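Local coordinates for protein gamma-hexachlorocyclohexane dehydrochlorinase (Sphingomonas paucimobilis, PDB 3A76) that catalyses two successive anti dehydrochlorinations of the pollutant lindane (gamma-hexachlorocyclohexane), giving a tetrachlorocyclohexadiene by way of gamma-pentachlorocyclohexene, at residues 36-41 against 144-149; 62-67 against 79-84; 93-99 against 111-115; 116-120 against 162-166. All blocks are in the same frame, centred on the assembly; numbering follows the deposited sequence.

Interaction 1: residues 36-41 against 144-149; sequences LYSDKL and WKFSKR
Water 1 bridges the two segments: it accepts from Arg149 NH2 at 2.7 Å and donates to Tyr37 O at 2.8 Å. The same water lies over the centre of the Tyr37 ring and at the in-plane edge of the guanidinium, so one water ties the helix backbone to the arginine. Arg149 NH1 comes within 3.3 Å of Tyr37 CD2, the ring and guanidinium planes standing 86° apart, and its salt-bridge partner is Asp135. Lys40 and Arg149 extend toward each other from opposite directions, the lysine chain bent at chi2 and chi3; Lys40 NZ stays 3.5 Å from Arg149 NH2, two like charges side by side for which Asp135 probably compensates in part. Phe146 CE1 covers one guanidinium face, offset toward the rim. The other end of the contact is uncharged: Leu36 CD1 packs on Trp144 CB and Leu36 CB on Phe146 CE2, both at 3.9 Å, while Leu36 O meets the edge of the Phe146 ring. In the fold, the axis of residues 36-41 crosses strand 144-146 at -48°, where helix 22-45 lies across the concave sheet of the SnoaL-like cone, with Trp62 of strand 60-64 and Tyr137 of strand 125-140 flanking the contact.

Interaction 2: residues 62-67 against 79-84; sequences WTIEGI and LANNVL
Leu79 reaches from helix 79-84 to Trp62, Ile64 and Ile67, packing helix 72-87 against strand 60-64 and the turn that follows it, within the alpha+beta barrel of the SnoaL-like fold. The segments of strand and helix run nearly parallel, 12° apart, but their axes stay 12.5 Å from each other, and no hydrogen bond crosses; long side chains fill the distance. A CH-pi contact joins the two segments. Leu79 CD2 sits over the six-membered ring of Trp62, 3.4 Å from its centroid and 7° off the ring normal. This pose follows from Leu79 CG standing anti to the backbone N (chi1 174°), which extends the branch out from the helix. Outside the segments, Trp62 stacks on Trp56. The remaining contacts are apolar. The Leu84 and Trp62 side chains point at each other from opposite directions, Leu84 CD1 lying 3.7 Å from Trp62 CH2. Ile64 touches Leu79 through its CD1, and so meets both spermidine and the apolar layer. Ile67 meets Leu79 at about a right angle, and its CG2 also faces Val83. Within the segments the bonds are backbone ones: Ile67 N donates to Ile64 O across the turn, and in the wider pi-type turn of the helix Leu79 O accepts from both Val83 N at 2.9 Å and Leu84 N at 3.0 Å, the two donors arriving from opposite faces of its carbonyl plane.

Interaction 3: residues 93-99 against 111-115; sequences HYGTNLR and IGDVL
Tyr94 pairs with Leu115, Thr96 with Asp113 and Arg99 with Ile111 as antiparallel hydrogen-bonded pairs, six N-H...O bonds at 162° or straighter, and the register slips by one residue between Thr96 and Arg99 in a beta bulge. Asn97 occupies the bulge with positive phi (61°). There water 2 lies 2.9 Å from Asn97 O and 2.8 Å from Asp113 OD2, though which acceptors receive its protons is not settled. Asp113 OD1 forms a salt bridge with Lys46 of the third subunit. Tyr94 CD2 packs on Leu115 CD1 at 3.9 Å, and the Tyr94 hydroxyl bonds to Val114 O of the second subunit. Thr96 OG1 is buried without a polar partner; its chi1 of 66° places it between the backbone N and carbonyl carbon, 4.0 Å from Asp113 CB. Val114, paired with Gly95, reaches diagonally to His93: its CG2 meets the imidazole at the edge, in the ring plane, 3.8 Å from His93 CD2. His93 ND1 is bonded to Asp45, and spermidine touches this histidine. The pairing is thus a bulged beta hairpin of the SnoaL-like sheet, carrying His93, the probable proton acceptor, to Asp45 of helix 22-45, with trimer contacts on its other face.

Interaction 4: residues 116-120 against 162-166; sequences LLGNL and IHFAP
A side-chain to backbone hydrogen bond and packing of the Phe164 ring join the last residues of strand 107-120 to the loop after strand 143-158; the centre of the contact lies about 18 Å from the centre of the chain. Asn119 ND2 donates to Phe164 O at 2.9 Å with an N-H...O angle of 163°; the acceptor lies nearly in the amide plane, whereas the donor is tilted 30° from the carbonyl plane. The other end of the amide is also held, since Asn119 OD1 accepts from Ser126, whose hydroxyl oxygen is bonded by Phe164 N as well. His163 lies close, its ring roughly parallel to the amide plane, but NE2 stands 3.3 Å from Asn119 OD1 at an angle too poor for a bond. Phe164 turns back toward the strand. Its CG is anti to the carbonyl carbon (chi1 -60°), which brings CZ to 3.9 Å from Leu117 CD2 and sets Gly118 O in the plane of the ring at its edge, 3.8 Å from CD1. The same ring stacks on Tyr155 of the second subunit. With both ends of its amide bonded, Asn119 has little freedom to rotate, and this probably restrains the loop at Phe164, whose ring meets strand and neighbouring subunit together.

Overall arrangement
All four contacts reach one mixed sheet, but in different ways. Interactions 1 and 2 put helices 22-45 and 72-87 against neighbouring strands and touch where Arg149 CG packs on Trp62; the first mixes a water-bridged, charged end with apolar packing, the second is wholly apolar across its segments. Interaction 3 is backbone pairing within the sheet, and its His93 packs on Leu41 of interaction 1. Interaction 4 continues strand 107-120 outward, 25 Å between centres from interaction 1, and binds a loop by one amide bond and a phenylalanine ring. All are largely buried, interaction 4 being the most peripheral. Interactions 1, 3 and 4 also touch the second subunit, whereas no other chain touches interaction 2.

Interaction 1: residues 36-41 against 144-149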
loop_
_atom_site.group_PDB
_atom_site.type_symbol
_atom_site.label_atom_id
_atom_site.label_comp_id
_atom_site.label_asym_id
_atom_site.label_seq_id
_atom_site.Cartn_x
_atom_site.Cartn_y
_atom_site.Cartn_z
ATOM N N LEU B 36 -7.226 6.191 -10.766
ATOM C CA LEU B 36 -8.077 7.213 -10.151
ATOM C C LEU B 36 -7.803 7.296 -8.661
ATOM O O LEU B 36 -7.575 8.372 -8.121
ATOM C CB LEU B 36 -9.571 6.918 -10.399
ATOM C CG LEU B 36 -10.149 7.135 -11.807
ATOM C CD1 LEU B 36 -11.635 6.775 -11.790
ATOM C CD2 LEU B 36 -9.917 8.574 -12.291
ATOM N N TYR B 37 -7.820 6.138 -8.010
ATOM C CA TYR B 37 -7.606 6.018 -6.574
ATOM C C TYR B 37 -6.234 6.604 -6.154
ATOM O O TYR B 37 -6.159 7.412 -5.233
ATOM C CB TYR B 37 -7.750 4.538 -6.201
ATOM C CG TYR B 37 -7.691 4.204 -4.737
ATOM C CD1 TYR B 37 -6.485 3.806 -4.143
ATOM C CD2 TYR B 37 -8.850 4.239 -3.942
ATOM C CE1 TYR B 37 -6.438 3.478 -2.801
ATOM C CE2 TYR B 37 -8.812 3.928 -2.613
ATOM C CZ TYR B 37 -7.609 3.539 -2.042
ATOM O OH TYR B 37 -7.560 3.229 -0.705
ATOM N N SER B 38 -5.170 6.218 -6.840
ATOM C CA SER B 38 -3.840 6.789 -6.564
ATOM C C SER B 38 -3.771 8.305 -6.849
ATOM O O SER B 38 -3.409 9.082 -5.961
ATOM C CB SER B 38 -2.773 6.032 -7.350
ATOM O OG SER B 38 -2.798 4.675 -6.971
ATOM N N ASP B 39 -4.166 8.720 -8.067
ATOM C CA ASP B 39 -4.201 10.157 -8.461
ATOM C C ASP B 39 -4.793 11.072 -7.415
ATOM O O ASP B 39 -4.291 12.169 -7.193
ATOM C CB ASP B 39 -4.996 10.368 -9.742
ATOM C CG ASP B 39 -4.258 9.918 -10.971
ATOM O OD1 ASP B 39 -3.020 9.824 -10.912
ATOM O OD2 ASP B 39 -4.921 9.656 -11.997
ATOM N N LYS B 40 -5.874 10.641 -6.773
ATOM C CA LYS B 40 -6.496 11.512 -5.801
ATOM C C LYS B 40 -5.494 11.815 -4.717
ATOM O O LYS B 40 -5.314 12.967 -4.344
ATOM C CB LYS B 40 -7.770 10.915 -5.182
ATOM C CG LYS B 40 -8.752 12.018 -4.797
ATOM C CD LYS B 40 -9.478 11.798 -3.507
ATOM C CE LYS B 40 -8.717 12.430 -2.350
ATOM N NZ LYS B 40 -9.374 12.103 -1.061
ATOM N N LEU B 41 -4.850 10.764 -4.214
ATOM C CA LEU B 41 -3.886 10.877 -3.126
ATOM C C LEU B 41 -2.656 11.710 -3.532
ATOM O O LEU B 41 -2.263 12.636 -2.826
ATOM C CB LEU B 41 -3.485 9.475 -2.668
ATOM C CG LEU B 41 -4.313 8.751 -1.593
ATOM C CD1 LEU B 41 -5.701 9.364 -1.255
ATOM C CD2 LEU B 41 -4.380 7.268 -1.890
ATOM N N TRP B 144 -13.332 6.690 -17.190
ATOM C CA TRP B 144 -13.700 6.480 -15.783
ATOM C C TRP B 144 -13.377 7.685 -14.917
ATOM O O TRP B 144 -12.324 8.307 -15.069
ATOM C CB TRP B 144 -12.961 5.285 -15.193
ATOM C CG TRP B 144 -13.440 3.955 -15.650
ATOM C CD1 TRP B 144 -12.880 3.177 -16.615
ATOM C CD2 TRP B 144 -14.558 3.226 -15.139
ATOM N NE1 TRP B 144 -13.578 2.006 -16.741
ATOM C CE2 TRP B 144 -14.619 2.007 -15.850
ATOM C CE3 TRP B 144 -15.516 3.482 -14.152
ATOM C CZ2 TRP B 144 -15.604 1.044 -15.611
ATOM C CZ3 TRP B 144 -16.501 2.519 -13.911
ATOM C CH2 TRP B 144 -16.535 1.316 -14.639
ATOM N N LYS B 145 -14.282 8.010 -14.002
ATOM C CA LYS B 145 -14.021 9.038 -13.009
ATOM C C LYS B 145 -14.783 8.722 -11.725
ATOM O O LYS B 145 -15.668 7.861 -11.710
ATOM C CB LYS B 145 -14.371 10.430 -13.536
ATOM C CG LYS B 145 -13.655 10.821 -14.825
ATOM C CD LYS B 145 -13.566 12.328 -14.976
ATOM C CE LYS B 145 -12.981 12.696 -16.327
ATOM N NZ LYS B 145 -12.373 14.055 -16.216
ATOM N N PHE B 146 -14.412 9.399 -10.645
ATOM C CA PHE B 146 -15.147 9.302 -9.400
ATOM C C PHE B 146 -16.548 9.850 -9.615
ATOM O O PHE B 146 -16.726 10.927 -10.196
ATOM C CB PHE B 146 -14.483 10.136 -8.305
ATOM C CG PHE B 146 -13.305 9.476 -7.633
ATOM C CD1 PHE B 146 -13.478 8.740 -6.469
ATOM C CD2 PHE B 146 -12.014 9.646 -8.129
ATOM C CE1 PHE B 146 -12.382 8.156 -5.817
ATOM C CE2 PHE B 146 -10.913 9.060 -7.483
ATOM C CZ PHE B 146 -11.102 8.312 -6.332
ATOM N N SER B 147 -17.535 9.097 -9.147
ATOM C CA SER B 147 -18.897 9.592 -9.035
ATOM C C SER B 147 -19.137 10.030 -7.598
ATOM O O SER B 147 -19.908 10.956 -7.331
ATOM C CB SER B 147 -19.895 8.506 -9.406
ATOM O OG SER B 147 -21.103 8.715 -8.686
ATOM N N LYS B 148 -18.481 9.347 -6.666
ATOM C CA LYS B 148 -18.618 9.680 -5.258
ATOM C C LYS B 148 -17.376 9.209 -4.517
ATOM O O LYS B 148 -16.679 8.292 -4.971
ATOM C CB LYS B 148 -19.877 9.024 -4.668
ATOM C CG LYS B 148 -20.571 9.831 -3.579
ATOM C CD LYS B 148 -21.999 9.320 -3.291
ATOM C CE LYS B 148 -23.028 9.736 -4.367
ATOM N NZ LYS B 148 -23.417 11.179 -4.326
ATOM N N ARG B 149 -17.106 9.865 -3.389
ATOM C CA ARG B 149 -16.142 9.402 -2.412
ATOM C C ARG B 149 -16.633 9.824 -1.056
ATOM O O ARG B 149 -16.905 11.003 -0.844
ATOM C CB ARG B 149 -14.724 9.982 -2.652
ATOM C CG ARG B 149 -13.801 9.898 -1.405
ATOM C CD ARG B 149 -12.307 9.817 -1.726
ATOM N NE ARG B 149 -11.929 8.497 -2.225
ATOM C CZ ARG B 149 -10.686 8.099 -2.513
ATOM N NH1 ARG B 149 -10.497 6.865 -2.964
ATOM N NH2 ARG B 149 -9.634 8.909 -2.361
HETATM O O HOH W 1 -7.580 7.196 -2.819
#

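Interaction 2: residues 62-67 against 79-84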
loop_
_atom_site.group_PDB
_atom_site.type_symbol
_atom_site.label_atom_id
_atom_site.label_comp_id
_atom_site.label_asym_id
_atom_site.label_seq_id
_atom_site.Cartn_x
_atom_site.Cartn_y
_atom_site.Cartn_z
ATOM N N TRP B 62 -17.630 14.666 -3.315
ATOM C CA TRP B 62 -16.541 14.318 -2.408
ATOM C C TRP B 62 -16.866 14.771 -0.994
ATOM O O TRP B 62 -16.935 15.957 -0.707
ATOM C CB TRP B 62 -15.205 14.895 -2.923
ATOM C CG TRP B 62 -13.954 14.581 -2.099
ATOM C CD1 TRP B 62 -13.789 13.578 -1.183
ATOM C CD2 TRP B 62 -12.691 15.272 -2.161
ATOM N NE1 TRP B 62 -12.523 13.616 -0.663
ATOM C CE2 TRP B 62 -11.826 14.643 -1.243
ATOM C CE3 TRP B 62 -12.210 16.360 -2.907
ATOM C CZ2 TRP B 62 -10.506 15.074 -1.037
ATOM C CZ3 TRP B 62 -10.898 16.787 -2.706
ATOM C CH2 TRP B 62 -10.064 16.144 -1.775
ATOM N N THR B 63 -17.069 13.800 -0.113
ATOM C CA THR B 63 -17.366 14.081 1.275
ATOM C C THR B 63 -16.217 13.602 2.157
ATOM O O THR B 63 -15.656 12.523 1.947
ATOM C CB THR B 63 -18.677 13.393 1.720
ATOM O OG1 THR B 63 -19.768 13.838 0.896
ATOM C CG2 THR B 63 -18.984 13.697 3.168
ATOM N N ILE B 64 -15.869 14.433 3.132
ATOM C CA ILE B 64 -15.001 14.031 4.213
ATOM C C ILE B 64 -15.777 14.314 5.494
ATOM O O ILE B 64 -16.109 15.473 5.799
ATOM C CB ILE B 64 -13.634 14.771 4.170
ATOM C CG1 ILE B 64 -12.837 14.380 2.907
ATOM C CG2 ILE B 64 -12.833 14.480 5.438
ATOM C CD1 ILE B 64 -11.565 15.246 2.621
ATOM N N GLU B 65 -16.097 13.252 6.229
ATOM C CA GLU B 65 -16.812 13.399 7.488
ATOM C C GLU B 65 -16.068 14.346 8.419
ATOM O O GLU B 65 -14.861 14.216 8.601
ATOM C CB GLU B 65 -17.023 12.044 8.156
ATOM C CG GLU B 65 -18.177 11.259 7.596
ATOM C CD GLU B 65 -18.190 9.809 8.063
ATOM O OE1 GLU B 65 -18.136 8.926 7.186
ATOM O OE2 GLU B 65 -18.239 9.550 9.290
ATOM N N GLY B 66 -16.791 15.309 8.989
ATOM C CA GLY B 66 -16.196 16.304 9.870
ATOM C C GLY B 66 -15.616 17.488 9.121
ATOM O O GLY B 66 -15.143 18.442 9.748
ATOM N N ILE B 67 -15.651 17.431 7.789
ATOM C CA ILE B 67 -15.095 18.482 6.924
ATOM C C ILE B 67 -16.132 19.049 5.948
ATOM O O ILE B 67 -16.197 20.261 5.724
ATOM C CB ILE B 67 -13.852 17.975 6.119
ATOM C CG1 ILE B 67 -12.663 17.709 7.051
ATOM C CG2 ILE B 67 -13.479 18.934 4.966
ATOM C CD1 ILE B 67 -12.325 18.834 7.978
ATOM N N LEU B 79 -12.057 22.587 -1.791
ATOM C CA LEU B 79 -11.603 21.856 -0.595
ATOM C C LEU B 79 -10.059 21.851 -0.431
ATOM O O LEU B 79 -9.541 22.221 0.618
ATOM C CB LEU B 79 -12.178 20.425 -0.617
ATOM C CG LEU B 79 -11.800 19.347 0.412
ATOM C CD1 LEU B 79 -12.020 19.827 1.812
ATOM C CD2 LEU B 79 -12.624 18.087 0.173
ATOM N N ALA B 80 -9.345 21.440 -1.476
ATOM C CA ALA B 80 -7.887 21.454 -1.475
ATOM C C ALA B 80 -7.321 22.811 -1.070
ATOM O O ALA B 80 -6.684 22.924 -0.031
ATOM C CB ALA B 80 -7.360 21.035 -2.825
ATOM N N ASN B 81 -7.593 23.844 -1.872
ATOM C CA ASN B 81 -7.039 25.190 -1.664
ATOM C C ASN B 81 -7.425 25.869 -0.365
ATOM O O ASN B 81 -6.627 26.617 0.187
ATOM C CB ASN B 81 -7.400 26.112 -2.828
ATOM C CG ASN B 81 -6.583 25.838 -4.063
ATOM O OD1 ASN B 81 -5.386 26.119 -4.106
ATOM N ND2 ASN B 81 -7.225 25.293 -5.085
ATOM N N ASN B 82 -8.639 25.628 0.124
ATOM C CA ASN B 82 -9.147 26.405 1.266
ATOM C C ASN B 82 -9.155 25.651 2.587
ATOM O O ASN B 82 -9.280 26.265 3.660
ATOM C CB ASN B 82 -10.537 26.993 0.968
ATOM C CG ASN B 82 -10.538 27.931 -0.250
ATOM O OD1 ASN B 82 -9.663 28.796 -0.392
ATOM N ND2 ASN B 82 -11.523 27.756 -1.128
ATOM N N VAL B 83 -9.035 24.325 2.509
ATOM C CA VAL B 83 -9.058 23.469 3.703
ATOM C C VAL B 83 -7.821 22.560 3.788
ATOM O O VAL B 83 -7.037 22.684 4.722
ATOM C CB VAL B 83 -10.369 22.617 3.811
ATOM C CG1 VAL B 83 -10.462 21.916 5.169
ATOM C CG2 VAL B 83 -11.599 23.482 3.593
ATOM N N LEU B 84 -7.647 21.656 2.825
ATOM C CA LEU B 84 -6.609 20.618 2.956
ATOM C C LEU B 84 -5.198 21.189 2.947
ATOM O O LEU B 84 -4.441 20.978 3.900
ATOM C CB LEU B 84 -6.764 19.498 1.917
ATOM C CG LEU B 84 -8.055 18.657 2.000
ATOM C CD1 LEU B 84 -8.017 17.518 0.986
ATOM C CD2 LEU B 84 -8.334 18.140 3.411
#

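Interaction 3: residues 93-99 against 111-115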
loop_
_atom_site.group_PDB
_atom_site.type_symbol
_atom_site.label_atom_id
_atom_site.label_comp_id
_atom_site.label_asym_id
_atom_site.label_seq_id
_atom_site.Cartn_x
_atom_site.Cartn_y
_atom_site.Cartn_z
ATOM N N HIS B 93 -0.452 10.479 1.870
ATOM C CA HIS B 93 -1.467 9.415 1.892
ATOM C C HIS B 93 -0.943 8.087 1.326
ATOM O O HIS B 93 -0.544 8.022 0.162
ATOM C CB HIS B 93 -2.670 9.816 1.028
ATOM C CG HIS B 93 -3.490 10.933 1.580
ATOM N ND1 HIS B 93 -3.117 12.256 1.467
ATOM C CD2 HIS B 93 -4.686 10.931 2.217
ATOM C CE1 HIS B 93 -4.042 13.020 2.020
ATOM N NE2 HIS B 93 -5.005 12.241 2.483
ATOM N N TYR B 94 -0.968 7.034 2.138
ATOM C CA TYR B 94 -0.683 5.685 1.644
ATOM C C TYR B 94 -1.980 4.879 1.466
ATOM O O TYR B 94 -2.542 4.379 2.434
ATOM C CB TYR B 94 0.275 4.924 2.593
ATOM C CG TYR B 94 1.616 5.578 2.853
ATOM C CD1 TYR B 94 2.653 5.479 1.926
ATOM C CD2 TYR B 94 1.871 6.244 4.054
ATOM C CE1 TYR B 94 3.890 6.067 2.157
ATOM C CE2 TYR B 94 3.116 6.838 4.293
ATOM C CZ TYR B 94 4.122 6.737 3.339
ATOM O OH TYR B 94 5.368 7.301 3.571
ATOM N N GLY B 95 -2.419 4.758 0.222
ATOM C CA GLY B 95 -3.599 4.022 -0.165
ATOM C C GLY B 95 -3.327 2.575 -0.510
ATOM O O GLY B 95 -2.463 2.264 -1.342
ATOM N N THR B 96 -4.091 1.700 0.149
ATOM C CA THR B 96 -3.956 0.258 0.052
ATOM C C THR B 96 -5.372 -0.367 0.039
ATOM O O THR B 96 -6.383 0.335 0.305
ATOM C CB THR B 96 -3.209 -0.342 1.298
ATOM O OG1 THR B 96 -4.014 -0.146 2.460
ATOM C CG2 THR B 96 -1.880 0.322 1.563
ATOM N N ASN B 97 -5.414 -1.674 -0.241
ATOM C CA ASN B 97 -6.617 -2.533 -0.097
ATOM C C ASN B 97 -7.823 -2.155 -0.950
ATOM O O ASN B 97 -8.954 -2.434 -0.563
ATOM C CB ASN B 97 -7.086 -2.616 1.358
ATOM C CG ASN B 97 -6.005 -3.051 2.309
ATOM O OD1 ASN B 97 -6.073 -2.732 3.499
ATOM N ND2 ASN B 97 -5.004 -3.787 1.806
ATOM N N LEU B 98 -7.579 -1.514 -2.090
ATOM C CA LEU B 98 -8.636 -1.118 -3.011
ATOM C C LEU B 98 -9.370 -2.377 -3.440
ATOM O O LEU B 98 -8.781 -3.277 -4.029
ATOM C CB LEU B 98 -8.071 -0.433 -4.249
ATOM C CG LEU B 98 -8.848 0.700 -4.944
ATOM C CD1 LEU B 98 -8.754 0.553 -6.442
ATOM C CD2 LEU B 98 -10.302 0.857 -4.529
ATOM N N ARG B 99 -10.659 -2.430 -3.135
ATOM C CA ARG B 99 -11.455 -3.601 -3.462
ATOM C C ARG B 99 -12.670 -3.153 -4.252
ATOM O O ARG B 99 -13.448 -2.310 -3.789
ATOM C CB ARG B 99 -11.820 -4.366 -2.178
ATOM C CG ARG B 99 -12.672 -5.585 -2.385
ATOM C CD ARG B 99 -11.926 -6.675 -3.101
ATOM N NE ARG B 99 -12.775 -7.222 -4.158
ATOM C CZ ARG B 99 -13.341 -8.423 -4.134
ATOM N NH1 ARG B 99 -13.137 -9.243 -3.118
ATOM N NH2 ARG B 99 -14.100 -8.808 -5.141
ATOM N N ILE B 111 -14.154 0.048 -2.009
ATOM C CA ILE B 111 -13.647 0.381 -0.668
ATOM C C ILE B 111 -12.107 0.403 -0.711
ATOM O O ILE B 111 -11.486 -0.289 -1.515
ATOM C CB ILE B 111 -14.141 -0.582 0.460
ATOM C CG1 ILE B 111 -14.117 -2.036 -0.011
ATOM C CG2 ILE B 111 -15.541 -0.180 0.976
ATOM C CD1 ILE B 111 -14.322 -3.026 1.102
ATOM N N GLY B 112 -11.516 1.211 0.156
ATOM C CA GLY B 112 -10.071 1.326 0.251
ATOM C C GLY B 112 -9.698 1.823 1.623
ATOM O O GLY B 112 -10.514 2.414 2.333
ATOM N N ASP B 113 -8.457 1.573 2.003
ATOM C CA ASP B 113 -7.964 2.037 3.288
ATOM C C ASP B 113 -6.813 3.017 3.068
ATOM O O ASP B 113 -6.065 2.887 2.122
ATOM C CB ASP B 113 -7.532 0.845 4.134
ATOM C CG ASP B 113 -8.699 -0.045 4.506
ATOM O OD1 ASP B 113 -9.597 0.428 5.265
ATOM O OD2 ASP B 113 -8.710 -1.208 4.036
ATOM N N VAL B 114 -6.685 4.021 3.926
ATOM C CA VAL B 114 -5.574 4.949 3.751
ATOM C C VAL B 114 -4.887 5.177 5.067
ATOM O O VAL B 114 -5.533 5.278 6.102
ATOM C CB VAL B 114 -6.001 6.321 3.100
ATOM C CG1 VAL B 114 -6.927 7.134 4.023
ATOM C CG2 VAL B 114 -4.761 7.148 2.672
ATOM N N LEU B 115 -3.568 5.254 5.007
ATOM C CA LEU B 115 -2.767 5.731 6.120
ATOM C C LEU B 115 -2.180 7.076 5.726
ATOM O O LEU B 115 -1.453 7.186 4.711
ATOM C CB LEU B 115 -1.679 4.706 6.441
ATOM C CG LEU B 115 -0.882 4.671 7.750
ATOM C CD1 LEU B 115 0.560 5.055 7.508
ATOM C CD2 LEU B 115 -1.529 5.415 8.928
HETATM O O HOH W 2 -10.343 -1.641 1.839
#

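Interaction 4: residues 116-120 against 162-166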
loop_
_atom_site.group_PDB
_atom_site.type_symbol
_atom_site.label_atom_id
_atom_site.label_comp_id
_atom_site.label_asym_id
_atom_site.label_seq_id
_atom_site.Cartn_x
_atom_site.Cartn_y
_atom_site.Cartn_z
ATOM N N LEU B 116 -2.519 8.095 6.519
ATOM C CA LEU B 116 -2.036 9.453 6.321
ATOM C C LEU B 116 -1.097 9.880 7.437
ATOM O O LEU B 116 -1.464 9.843 8.619
ATOM C CB LEU B 116 -3.200 10.458 6.238
ATOM C CG LEU B 116 -2.905 11.975 6.135
ATOM C CD1 LEU B 116 -4.036 12.723 5.487
ATOM C CD2 LEU B 116 -2.626 12.625 7.505
ATOM N N LEU B 117 0.096 10.317 7.047
ATOM C CA LEU B 117 1.044 10.989 7.948
ATOM C C LEU B 117 1.234 12.428 7.488
ATOM O O LEU B 117 1.435 12.677 6.304
ATOM C CB LEU B 117 2.394 10.279 7.914
ATOM C CG LEU B 117 2.409 8.783 8.161
ATOM C CD1 LEU B 117 3.815 8.220 7.929
ATOM C CD2 LEU B 117 1.916 8.505 9.564
ATOM N N GLY B 118 1.175 13.378 8.420
ATOM C CA GLY B 118 1.343 14.779 8.067
ATOM C C GLY B 118 1.738 15.692 9.202
ATOM O O GLY B 118 1.778 15.281 10.350
ATOM N N ASN B 119 2.062 16.934 8.864
ATOM C CA ASN B 119 2.267 17.962 9.880
ATOM C C ASN B 119 1.185 19.018 9.767
ATOM O O ASN B 119 1.057 19.668 8.733
ATOM C CB ASN B 119 3.648 18.628 9.761
ATOM C CG ASN B 119 4.750 17.814 10.398
ATOM O OD1 ASN B 119 4.647 17.405 11.547
ATOM N ND2 ASN B 119 5.830 17.598 9.655
ATOM N N LEU B 120 0.414 19.189 10.833
ATOM C CA LEU B 120 -0.608 20.239 10.886
ATOM C C LEU B 120 0.028 21.603 11.059
ATOM O O LEU B 120 0.878 21.778 11.912
ATOM C CB LEU B 120 -1.570 19.988 12.045
ATOM C CG LEU B 120 -2.456 18.747 11.966
ATOM C CD1 LEU B 120 -3.139 18.537 13.313
ATOM C CD2 LEU B 120 -3.461 18.840 10.817
ATOM N N ILE B 162 7.099 13.211 18.896
ATOM C CA ILE B 162 7.463 12.844 17.538
ATOM C C ILE B 162 7.092 13.968 16.583
ATOM O O ILE B 162 5.995 14.523 16.650
ATOM C CB ILE B 162 6.800 11.499 17.127
ATOM C CG1 ILE B 162 7.320 10.368 18.021
ATOM C CG2 ILE B 162 7.047 11.190 15.656
ATOM C CD1 ILE B 162 6.394 9.181 18.142
ATOM N N HIS B 163 8.038 14.318 15.718
ATOM C CA HIS B 163 7.813 15.284 14.665
ATOM C C HIS B 163 8.450 14.812 13.356
ATOM O O HIS B 163 9.672 14.658 13.259
ATOM C CB HIS B 163 8.338 16.660 15.069
ATOM C CG HIS B 163 7.880 17.759 14.166
ATOM N ND1 HIS B 163 8.662 18.263 13.150
ATOM C CD2 HIS B 163 6.706 18.430 14.107
ATOM C CE1 HIS B 163 7.992 19.200 12.504
ATOM N NE2 HIS B 163 6.802 19.320 13.064
ATOM N N PHE B 164 7.607 14.581 12.352
ATOM C CA PHE B 164 8.051 14.149 11.042
ATOM C C PHE B 164 8.824 15.283 10.394
ATOM O O PHE B 164 8.339 16.417 10.349
ATOM C CB PHE B 164 6.856 13.783 10.158
ATOM C CG PHE B 164 5.988 12.669 10.698
ATOM C CD1 PHE B 164 4.626 12.870 10.889
ATOM C CD2 PHE B 164 6.517 11.423 10.986
ATOM C CE1 PHE B 164 3.809 11.840 11.375
ATOM C CE2 PHE B 164 5.710 10.407 11.478
ATOM C CZ PHE B 164 4.354 10.622 11.672
ATOM N N ALA B 165 10.020 14.985 9.881
ATOM C CA ALA B 165 10.908 16.037 9.360
ATOM C C ALA B 165 11.912 15.459 8.385
ATOM O O ALA B 165 12.244 14.289 8.480
ATOM C CB ALA B 165 11.644 16.723 10.504
ATOM N N PRO B 166 12.420 16.279 7.454
ATOM C CA PRO B 166 13.411 15.739 6.521
ATOM C C PRO B 166 14.700 15.312 7.250
ATOM O O PRO B 166 14.969 15.797 8.360
ATOM C CB PRO B 166 13.647 16.905 5.544
ATOM C CG PRO B 166 12.462 17.805 5.716
ATOM C CD PRO B 166 12.127 17.696 7.175
#